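5-carboxyvanillate decarboxylase (Sphingobium sp. SYK-6, PDB 4ICM) probably catalyses removal of the 5-carboxyl group from 5-carboxyvanillate, as a manganese-binding decarboxylase with a TIM-barrel fold of the amidohydrolase family. Local coordinates at residues E8-F13 and D297-P302; L141-H146 and L171-R176; I269-V274 and V292-D297. All blocks are in the same frame, centred on the assembly; numbering follows the deposited sequence.

Contact 1. Residues E8-F13 and D297-P302; sequences EEAVTF and DYPYQP. With MN (manganese (II) ion), chain I.
A10 CB meets the Y300 ring at its edge, near the ring plane, 3.8 Å from CE2. The same methyl also packs against P299 CD, while P299 CB sits over the centre of one face of the Y298 ring; the peptide between these last two is cis. The carboxylates of E8 and D297 run side by side with their planes 77° apart and meet at the manganese ion, E8 OE2 binding it at 2.2 Å and D297 OD1 also at 2.2 Å. Three waters and H174 complete this site. E8 reaches the metal with CG anti to its backbone N (chi1 -161°) and an extended chain, and its other oxygen, OE1, is held by Y172 and S272; D297 OD2 bonds to H227. Behind the site, E9 folds its chain back so that the carboxylate receives two neighbouring backbone N-H groups on its syn side: D297 N gives to E9 OE1 at 3.2 Å and Y298 N to E9 OE2 at 2.9 Å. E9 OE1 also accepts from E8 N and I296 N, so one buried oxygen is gripped three times. A10 N closes the pairing on Y298 O at 3.0 Å. The loop 297-302, between strand 292-293 and helix 303-311, thus docks on strand 5-11, whose backbone pairs with strand 71-76, while helix 49-54 packs against Y298, P299 and Y300.

Contact 2. Residues L141-H146 and L171-R176; sequences LVINSH and LYIHPR. With MN (manganese (II) ion), chain I.
L171 starts the second strand of a beta-alpha-beta unit (strand 140-144, helix 158-167, strand 171-174), whose two strands run parallel as neighbours in the TIM barrel. Its CD1 touches L141 CB at 3.7 Å and also meets I143 CG2, on the face of the sheet covered by helix 158-167. Y172 lies on the other face; its N gives to L141 O at 2.8 Å, its O accepts from I143 N, and its hydroxyl bonds to E8 and T270. I173 returns to the face of L171, where helix 197-211 meets it, with CG2 near the backbone of S145. H174 N then gives to I143 O, and the imidazole, swung away from the backbone N by its chi1 of -175°, extends toward the manganese ion, which NE2 binds at 2.2 Å. Its ring rotation is fixed from behind: ND1 gives to P175 O at 2.9 Å, near the ring plane and on a carbonyl lone pair. N144 stands alongside, its amide almost perpendicular to the imidazole; OD1 comes to 3.4 Å from H174 ND1, but the angle is too poor for a hydrogen bond. P175 covers part of one imidazole face with CD. R176, bent at chi3, folds back over H146 and lays its guanidinium flat on that ring, centres 3.7 Å apart and planes at 15°. The guanidinium NE forms a salt bridge with D32, and D149 N bonds to H146 ND1, holding both stacked partners. R176 NH1 finally gives to H146 O at 2.9 Å, arriving 44° above the carbonyl plane.

Contact 3. Residues I269-V274 and V292-D297; sequences ITTSGV and VMWAID. With MN (manganese (II) ion), chain I.
S272 CB packs against D297 CB at 4.0 Å and lies over one face of its carboxylate, and it also touches the methyl of A295. The S272 hydroxyl bonds to the backbone N of H227. Beside them water 5 links G273 N of the turn to I296 O, 2.7 Å from the latter. G273 has a positive phi, 67°, as suits the third position of the type II turn T271-V274, which V274 N closes on T271 O. T271 lies one layer further out. Its OG1, set between the backbone N and the carbonyl carbon (chi1 68°), accepts a weak bond from A295 N at 3.4 Å and meets water 4 at 2.7 Å, which also lies within hydrogen-bonding distance of A295 O. The same torsion puts CG2 against V292 CG1. A valine here is likely to leave the A295 N-H without its weak acceptor and to take from water 4 its hydroxyl partner. Two ladder bonds set the register: M293 N to I269 O at 2.8 Å and T271 N to M293 O at 2.9 Å. I269 and V292 lie side by side toward helix 277-287. Strand 267-270, that helix and strand 292-293 form the last beta-alpha-beta crossover of the barrel, with the metal ligand carried beyond the C-terminal end of its final strand, a classic amidohydrolase arrangement.

All three contacts gather at one manganese ion at the C-terminal ends of the eight parallel barrel strands. Contact 1 spans nearly the whole chain, bringing the loop after the last strand back onto the first, as the closed barrel requires; contacts 2 and 3 are local strand-helix-strand units that follow one another between its ends. Centres of contacts 1 and 2, and of 2 and 3, lie about 14 Å apart, those of 1 and 3 about 12 Å. D297 belongs to contacts 1 and 3, and Y172 OH ties contact 2 to T270 of contact 3. The metal site is assembled from two strands and the loop after a third, far apart in sequence.

Contact 1. Residues E8-F13 and D297-P302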
loop_
_atom_site.group_PDB
_atom_site.type_symbol
_atom_site.label_atom_id
_atom_site.label_comp_id
_atom_site.label_asym_id
_atom_site.label_seq_id
_atom_site.Cartn_x
_atom_site.Cartn_y
_atom_site.Cartn_z
ATOM N N GLU A 8 -0.020 -20.586 -3.975
ATOM C CA GLU A 8 0.629 -20.045 -2.777
ATOM C C GLU A 8 0.282 -20.899 -1.575
ATOM O O GLU A 8 -0.311 -20.427 -0.603
ATOM C CB GLU A 8 0.254 -18.579 -2.522
ATOM C CG GLU A 8 1.239 -17.858 -1.589
ATOM C CD GLU A 8 0.772 -16.471 -1.193
ATOM O OE1 GLU A 8 0.663 -15.591 -2.076
ATOM O OE2 GLU A 8 0.521 -16.246 0.003
ATOM N N GLU A 9 0.653 -22.167 -1.648
ATOM C CA GLU A 9 0.176 -23.124 -0.662
ATOM C C GLU A 9 1.308 -23.512 0.265
ATOM O O GLU A 9 2.270 -24.148 -0.146
ATOM C CB GLU A 9 -0.432 -24.328 -1.375
ATOM C CG GLU A 9 -1.347 -23.887 -2.519
ATOM C CD GLU A 9 -2.310 -22.772 -2.100
ATOM O OE1 GLU A 9 -2.445 -21.761 -2.837
ATOM O OE2 GLU A 9 -2.936 -22.902 -1.028
ATOM N N ALA A 10 1.183 -23.105 1.521
ATOM C CA ALA A 10 2.257 -23.243 2.491
ATOM C C ALA A 10 2.420 -24.670 3.022
ATOM O O ALA A 10 1.457 -25.423 3.149
ATOM C CB ALA A 10 2.037 -22.279 3.641
ATOM N N VAL A 11 3.654 -25.019 3.353
ATOM C CA VAL A 11 3.936 -26.324 3.914
ATOM C C VAL A 11 5.162 -26.155 4.803
ATOM O O VAL A 11 5.896 -25.185 4.658
ATOM C CB VAL A 11 4.178 -27.367 2.790
ATOM C CG1 VAL A 11 5.483 -27.073 2.040
ATOM C CG2 VAL A 11 4.179 -28.777 3.344
ATOM N N THR A 12 5.378 -27.069 5.739
ATOM C CA THR A 12 6.633 -27.051 6.489
ATOM C C THR A 12 7.140 -28.474 6.707
ATOM O O THR A 12 6.438 -29.442 6.417
ATOM C CB THR A 12 6.487 -26.328 7.844
ATOM O OG1 THR A 12 7.781 -26.147 8.434
ATOM C CG2 THR A 12 5.612 -27.140 8.783
ATOM N N PHE A 13 8.362 -28.589 7.209
ATOM C CA PHE A 13 8.986 -29.887 7.415
ATOM C C PHE A 13 9.611 -29.898 8.808
ATOM O O PHE A 13 10.007 -28.844 9.324
ATOM C CB PHE A 13 10.045 -30.128 6.343
ATOM C CG PHE A 13 9.565 -29.862 4.939
ATOM C CD1 PHE A 13 8.829 -30.808 4.255
ATOM C CD2 PHE A 13 9.856 -28.660 4.301
ATOM C CE1 PHE A 13 8.385 -30.567 2.965
ATOM C CE2 PHE A 13 9.414 -28.415 3.005
ATOM C CZ PHE A 13 8.680 -29.375 2.338
ATOM N N ASP A 297 -3.841 -19.870 -0.609
ATOM C CA ASP A 297 -3.142 -19.465 0.620
ATOM C C ASP A 297 -3.519 -20.394 1.777
ATOM O O ASP A 297 -3.685 -19.956 2.915
ATOM C CB ASP A 297 -3.419 -18.001 0.996
ATOM C CG ASP A 297 -2.201 -17.294 1.566
ATOM O OD1 ASP A 297 -1.182 -17.973 1.825
ATOM O OD2 ASP A 297 -2.279 -16.055 1.759
ATOM N N TYR A 298 -3.677 -21.677 1.458
ATOM C CA TYR A 298 -3.917 -22.712 2.443
ATOM C C TYR A 298 -2.613 -22.874 3.220
ATOM O O TYR A 298 -1.536 -22.734 2.645
ATOM C CB TYR A 298 -4.273 -24.018 1.720
ATOM C CG TYR A 298 -4.549 -25.181 2.631
ATOM C CD1 TYR A 298 -5.806 -25.367 3.190
ATOM C CD2 TYR A 298 -3.550 -26.098 2.942
ATOM C CE1 TYR A 298 -6.067 -26.441 4.040
ATOM C CE2 TYR A 298 -3.801 -27.181 3.791
ATOM C CZ TYR A 298 -5.062 -27.347 4.331
ATOM O OH TYR A 298 -5.327 -28.405 5.169
ATOM N N PRO A 299 -2.691 -23.162 4.525
ATOM C CA PRO A 299 -3.873 -23.396 5.361
ATOM C C PRO A 299 -4.380 -22.156 6.086
ATOM O O PRO A 299 -5.261 -22.257 6.942
ATOM C CB PRO A 299 -3.356 -24.412 6.386
ATOM C CG PRO A 299 -1.934 -24.009 6.584
ATOM C CD PRO A 299 -1.446 -23.540 5.222
ATOM N N TYR A 300 -3.826 -20.998 5.753
ATOM C CA TYR A 300 -4.228 -19.754 6.387
ATOM C C TYR A 300 -5.591 -19.325 5.874
ATOM O O TYR A 300 -6.295 -18.569 6.532
ATOM C CB TYR A 300 -3.168 -18.674 6.149
ATOM C CG TYR A 300 -1.806 -19.100 6.644
ATOM C CD1 TYR A 300 -1.481 -19.023 7.996
ATOM C CD2 TYR A 300 -0.853 -19.610 5.766
ATOM C CE1 TYR A 300 -0.236 -19.427 8.461
ATOM C CE2 TYR A 300 0.397 -20.016 6.220
ATOM C CZ TYR A 300 0.698 -19.926 7.567
ATOM O OH TYR A 300 1.940 -20.329 8.019
ATOM N N GLN A 301 -5.950 -19.820 4.692
ATOM C CA GLN A 301 -7.282 -19.616 4.123
ATOM C C GLN A 301 -7.866 -20.975 3.766
ATOM O O GLN A 301 -7.121 -21.882 3.376
ATOM C CB GLN A 301 -7.214 -18.767 2.852
ATOM C CG GLN A 301 -6.469 -17.449 2.990
ATOM C CD GLN A 301 -7.395 -16.262 2.898
ATOM O OE1 GLN A 301 -8.589 -16.409 2.613
ATOM N NE2 GLN A 301 -6.854 -15.078 3.133
ATOM N N PRO A 302 -9.200 -21.124 3.879
ATOM C CA PRO A 302 -9.837 -22.402 3.520
ATOM C C PRO A 302 -9.987 -22.550 2.012
ATOM O O PRO A 302 -10.127 -21.548 1.310
ATOM C CB PRO A 302 -11.212 -22.301 4.179
ATOM C CG PRO A 302 -11.500 -20.831 4.209
ATOM C CD PRO A 302 -10.168 -20.155 4.425
HETATM MN MN MN I . 0.829 -17.144 1.987
HETATM O O HOH W 1 1.419 -19.340 1.393
HETATM O O HOH W 2 0.407 -15.162 3.038
HETATM O O HOH W 3 0.957 -17.758 4.093
#

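Contact 2. Residues L141-H146 and L171-R176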
loop_
_atom_site.group_PDB
_atom_site.type_symbol
_atom_site.label_atom_id
_atom_site.label_comp_id
_atom_site.label_asym_id
_atom_site.label_seq_id
_atom_site.Cartn_x
_atom_site.Cartn_y
_atom_site.Cartn_z
ATOM N N LEU A 141 10.953 -20.781 -7.337
ATOM C CA LEU A 141 11.573 -20.390 -6.078
ATOM C C LEU A 141 10.617 -19.564 -5.220
ATOM O O LEU A 141 9.676 -18.956 -5.732
ATOM C CB LEU A 141 12.851 -19.584 -6.352
ATOM C CG LEU A 141 13.983 -20.333 -7.062
ATOM C CD1 LEU A 141 14.989 -19.355 -7.647
ATOM C CD2 LEU A 141 14.661 -21.286 -6.083
ATOM N N VAL A 142 10.855 -19.563 -3.912
ATOM C CA VAL A 142 10.095 -18.726 -2.990
ATOM C C VAL A 142 11.046 -18.104 -1.960
ATOM O O VAL A 142 11.995 -18.741 -1.507
ATOM C CB VAL A 142 8.972 -19.539 -2.285
ATOM C CG1 VAL A 142 9.558 -20.740 -1.528
ATOM C CG2 VAL A 142 8.143 -18.661 -1.356
ATOM N N ILE A 143 10.802 -16.846 -1.617
ATOM C CA ILE A 143 11.546 -16.173 -0.561
ATOM C C ILE A 143 10.520 -15.265 0.113
ATOM O O ILE A 143 9.554 -14.849 -0.530
ATOM C CB ILE A 143 12.761 -15.376 -1.126
ATOM C CG1 ILE A 143 13.755 -15.027 -0.012
ATOM C CG2 ILE A 143 12.314 -14.101 -1.853
ATOM C CD1 ILE A 143 14.438 -16.229 0.595
ATOM N N ASN A 144 10.702 -14.985 1.402
ATOM C CA ASN A 144 9.731 -14.184 2.157
ATOM C C ASN A 144 10.203 -12.764 2.438
ATOM O O ASN A 144 10.873 -12.520 3.439
ATOM C CB ASN A 144 9.410 -14.895 3.461
ATOM C CG ASN A 144 9.026 -16.328 3.228
ATOM O OD1 ASN A 144 7.932 -16.598 2.750
ATOM N ND2 ASN A 144 9.945 -17.261 3.519
ATOM N N SER A 145 9.822 -11.848 1.550
ATOM C CA SER A 145 10.288 -10.464 1.550
ATOM C C SER A 145 11.713 -10.302 2.102
ATOM O O SER A 145 12.627 -10.998 1.659
ATOM C CB SER A 145 9.285 -9.548 2.247
ATOM O OG SER A 145 9.455 -8.226 1.786
ATOM N N HIS A 146 11.898 -9.436 3.093
ATOM C CA HIS A 146 13.252 -9.014 3.465
ATOM C C HIS A 146 14.118 -10.130 4.054
ATOM O O HIS A 146 13.613 -11.132 4.561
ATOM C CB HIS A 146 13.210 -7.843 4.443
ATOM C CG HIS A 146 12.922 -8.247 5.856
ATOM N ND1 HIS A 146 13.916 -8.530 6.767
ATOM C CD2 HIS A 146 11.749 -8.414 6.514
ATOM C CE1 HIS A 146 13.369 -8.847 7.928
ATOM N NE2 HIS A 146 12.054 -8.791 7.799
ATOM N N LEU A 171 10.613 -16.373 -9.283
ATOM C CA LEU A 171 10.729 -16.173 -7.833
ATOM C C LEU A 171 9.451 -15.593 -7.244
ATOM O O LEU A 171 9.077 -14.466 -7.565
ATOM C CB LEU A 171 11.887 -15.227 -7.501
ATOM C CG LEU A 171 12.007 -14.854 -6.012
ATOM C CD1 LEU A 171 12.349 -16.086 -5.142
ATOM C CD2 LEU A 171 13.024 -13.727 -5.786
ATOM N N TYR A 172 8.790 -16.372 -6.390
ATOM C CA TYR A 172 7.632 -15.908 -5.644
ATOM C C TYR A 172 8.142 -15.176 -4.414
ATOM O O TYR A 172 8.786 -15.784 -3.555
ATOM C CB TYR A 172 6.778 -17.112 -5.213
ATOM C CG TYR A 172 5.312 -16.820 -4.971
ATOM C CD1 TYR A 172 4.913 -15.809 -4.106
ATOM C CD2 TYR A 172 4.324 -17.561 -5.613
ATOM C CE1 TYR A 172 3.562 -15.551 -3.881
ATOM C CE2 TYR A 172 2.979 -17.307 -5.402
ATOM C CZ TYR A 172 2.605 -16.299 -4.536
ATOM O OH TYR A 172 1.270 -16.045 -4.315
ATOM N N ILE A 173 7.876 -13.875 -4.331
ATOM C CA ILE A 173 8.250 -13.107 -3.152
ATOM C C ILE A 173 7.025 -13.034 -2.258
ATOM O O ILE A 173 6.123 -12.226 -2.469
ATOM C CB ILE A 173 8.749 -11.695 -3.484
ATOM C CG1 ILE A 173 9.896 -11.757 -4.488
ATOM C CG2 ILE A 173 9.198 -11.000 -2.220
ATOM C CD1 ILE A 173 10.618 -10.396 -4.708
ATOM N N HIS A 174 6.995 -13.939 -1.293
ATOM C CA HIS A 174 5.888 -14.111 -0.370
ATOM C C HIS A 174 6.061 -13.101 0.761
ATOM O O HIS A 174 7.173 -12.611 0.980
ATOM C CB HIS A 174 5.959 -15.553 0.164
ATOM C CG HIS A 174 4.819 -15.947 1.046
ATOM N ND1 HIS A 174 4.745 -15.585 2.375
ATOM C CD2 HIS A 174 3.733 -16.722 0.807
ATOM C CE1 HIS A 174 3.644 -16.086 2.904
ATOM N NE2 HIS A 174 3.018 -16.787 1.975
ATOM N N PRO A 175 4.973 -12.755 1.471
ATOM C CA PRO A 175 5.207 -11.810 2.564
ATOM C C PRO A 175 5.969 -12.375 3.758
ATOM O O PRO A 175 6.125 -13.589 3.927
ATOM C CB PRO A 175 3.789 -11.428 3.008
ATOM C CG PRO A 175 2.968 -11.614 1.791
ATOM C CD PRO A 175 3.539 -12.842 1.134
ATOM N N ARG A 176 6.392 -11.428 4.589
ATOM C CA ARG A 176 7.015 -11.630 5.873
ATOM C C ARG A 176 6.509 -10.421 6.655
ATOM O O ARG A 176 5.975 -9.492 6.047
ATOM C CB ARG A 176 8.508 -11.482 5.675
ATOM C CG ARG A 176 9.329 -12.429 6.422
ATOM C CD ARG A 176 10.718 -11.870 6.505
ATOM N NE ARG A 176 11.153 -11.919 7.883
ATOM C CZ ARG A 176 12.417 -12.017 8.257
ATOM N NH1 ARG A 176 13.375 -12.061 7.337
ATOM N NH2 ARG A 176 12.716 -12.064 9.546
HETATM MN MN MN I . 0.829 -17.144 1.987
HETATM O O HOH W 1 1.419 -19.340 1.393
HETATM O O HOH W 3 0.957 -17.758 4.093
HETATM O O HOH W 2 0.407 -15.162 3.038
#

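Contact 3. Residues I269-V274 and V292-D297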
loop_
_atom_site.group_PDB
_atom_site.type_symbol
_atom_site.label_atom_id
_atom_site.label_comp_id
_atom_site.label_asym_id
_atom_site.label_seq_id
_atom_site.Cartn_x
_atom_site.Cartn_y
_atom_site.Cartn_z
ATOM N N ILE A 269 1.081 -11.946 -10.940
ATOM C CA ILE A 269 0.498 -11.862 -9.615
ATOM C C ILE A 269 -0.411 -13.049 -9.358
ATOM O O ILE A 269 -0.775 -13.777 -10.286
ATOM C CB ILE A 269 -0.333 -10.558 -9.406
ATOM C CG1 ILE A 269 -1.641 -10.615 -10.195
ATOM C CG2 ILE A 269 0.468 -9.318 -9.799
ATOM C CD1 ILE A 269 -2.676 -9.524 -9.758
ATOM N N THR A 270 -0.762 -13.252 -8.093
ATOM C CA THR A 270 -1.782 -14.243 -7.762
ATOM C C THR A 270 -2.891 -13.656 -6.897
ATOM O O THR A 270 -2.732 -12.577 -6.327
ATOM C CB THR A 270 -1.212 -15.503 -7.079
ATOM O OG1 THR A 270 -1.141 -15.292 -5.663
ATOM C CG2 THR A 270 0.166 -15.854 -7.641
ATOM N N THR A 271 -4.001 -14.385 -6.788
ATOM C CA THR A 271 -5.192 -13.899 -6.091
ATOM C C THR A 271 -5.290 -14.347 -4.629
ATOM O O THR A 271 -6.345 -14.222 -4.026
ATOM C CB THR A 271 -6.479 -14.384 -6.786
ATOM O OG1 THR A 271 -6.592 -15.805 -6.632
ATOM C CG2 THR A 271 -6.467 -14.029 -8.268
ATOM N N SER A 272 -4.202 -14.860 -4.061
ATOM C CA SER A 272 -4.228 -15.370 -2.689
ATOM C C SER A 272 -4.785 -14.342 -1.722
ATOM O O SER A 272 -4.351 -13.206 -1.707
ATOM C CB SER A 272 -2.831 -15.775 -2.232
ATOM O OG SER A 272 -1.926 -14.695 -2.399
ATOM N N GLY A 273 -5.761 -14.738 -0.923
ATOM C CA GLY A 273 -6.286 -13.841 0.085
ATOM C C GLY A 273 -7.028 -12.625 -0.425
ATOM O O GLY A 273 -7.294 -11.712 0.347
ATOM N N VAL A 274 -7.331 -12.580 -1.722
ATOM C CA VAL A 274 -8.105 -11.471 -2.282
ATOM C C VAL A 274 -9.171 -12.037 -3.209
ATOM O O VAL A 274 -9.039 -12.007 -4.440
ATOM C CB VAL A 274 -7.228 -10.451 -3.066
ATOM C CG1 VAL A 274 -8.068 -9.275 -3.545
ATOM C CG2 VAL A 274 -6.079 -9.934 -2.192
ATOM N N VAL A 292 -2.104 -13.041 -14.318
ATOM C CA VAL A 292 -2.849 -13.243 -13.090
ATOM C C VAL A 292 -3.094 -14.731 -12.854
ATOM O O VAL A 292 -3.635 -15.423 -13.722
ATOM C CB VAL A 292 -4.215 -12.525 -13.131
ATOM C CG1 VAL A 292 -4.955 -12.718 -11.806
ATOM C CG2 VAL A 292 -4.056 -11.039 -13.459
ATOM N N MET A 293 -2.711 -15.211 -11.671
ATOM C CA MET A 293 -2.867 -16.618 -11.328
ATOM C C MET A 293 -3.715 -16.805 -10.078
ATOM O O MET A 293 -3.696 -15.980 -9.175
ATOM C CB MET A 293 -1.491 -17.252 -11.095
ATOM C CG MET A 293 -0.628 -17.418 -12.351
ATOM S SD MET A 293 1.032 -18.028 -11.944
ATOM C CE MET A 293 1.842 -16.502 -11.458
ATOM N N TRP A 294 -4.446 -17.915 -10.018
ATOM C CA TRP A 294 -5.248 -18.222 -8.854
ATOM C C TRP A 294 -4.394 -18.873 -7.766
ATOM O O TRP A 294 -3.393 -19.548 -8.042
ATOM C CB TRP A 294 -6.405 -19.134 -9.266
ATOM C CG TRP A 294 -7.265 -19.645 -8.144
ATOM C CD1 TRP A 294 -8.210 -18.945 -7.443
ATOM C CD2 TRP A 294 -7.281 -20.983 -7.626
ATOM N NE1 TRP A 294 -8.803 -19.770 -6.508
ATOM C CE2 TRP A 294 -8.242 -21.022 -6.599
ATOM C CE3 TRP A 294 -6.556 -22.156 -7.928
ATOM C CZ2 TRP A 294 -8.523 -22.189 -5.874
ATOM C CZ3 TRP A 294 -6.829 -23.314 -7.198
ATOM C CH2 TRP A 294 -7.805 -23.317 -6.184
ATOM N N ALA A 295 -4.788 -18.647 -6.523
ATOM C CA ALA A 295 -4.159 -19.293 -5.380
ATOM C C ALA A 295 -5.169 -19.382 -4.244
ATOM O O ALA A 295 -6.227 -18.741 -4.287
ATOM C CB ALA A 295 -2.905 -18.534 -4.946
ATOM N N ILE A 296 -4.843 -20.179 -3.237
ATOM C CA ILE A 296 -5.708 -20.345 -2.081
ATOM C C ILE A 296 -5.140 -19.661 -0.847
ATOM O O ILE A 296 -5.871 -18.966 -0.139
ATOM C CB ILE A 296 -5.917 -21.829 -1.752
ATOM C CG1 ILE A 296 -6.584 -22.557 -2.917
ATOM C CG2 ILE A 296 -6.761 -21.982 -0.484
ATOM C CD1 ILE A 296 -6.624 -24.087 -2.730
ATOM N N ASP A 297 -3.841 -19.870 -0.609
ATOM C CA ASP A 297 -3.142 -19.465 0.620
ATOM C C ASP A 297 -3.519 -20.394 1.777
ATOM O O ASP A 297 -3.685 -19.956 2.915
ATOM C CB ASP A 297 -3.419 -18.001 0.996
ATOM C CG ASP A 297 -2.201 -17.294 1.566
ATOM O OD1 ASP A 297 -1.182 -17.973 1.825
ATOM O OD2 ASP A 297 -2.279 -16.055 1.759
HETATM MN MN MN I . 0.829 -17.144 1.987
HETATM O O HOH W 4 -7.984 -16.718 -4.556
HETATM O O HOH W 5 -7.421 -17.046 -1.181
HETATM O O HOH W 2 0.407 -15.162 3.038
HETATM O O HOH W 1 1.419 -19.340 1.393
HETATM O O HOH W 3 0.957 -17.758 4.093
#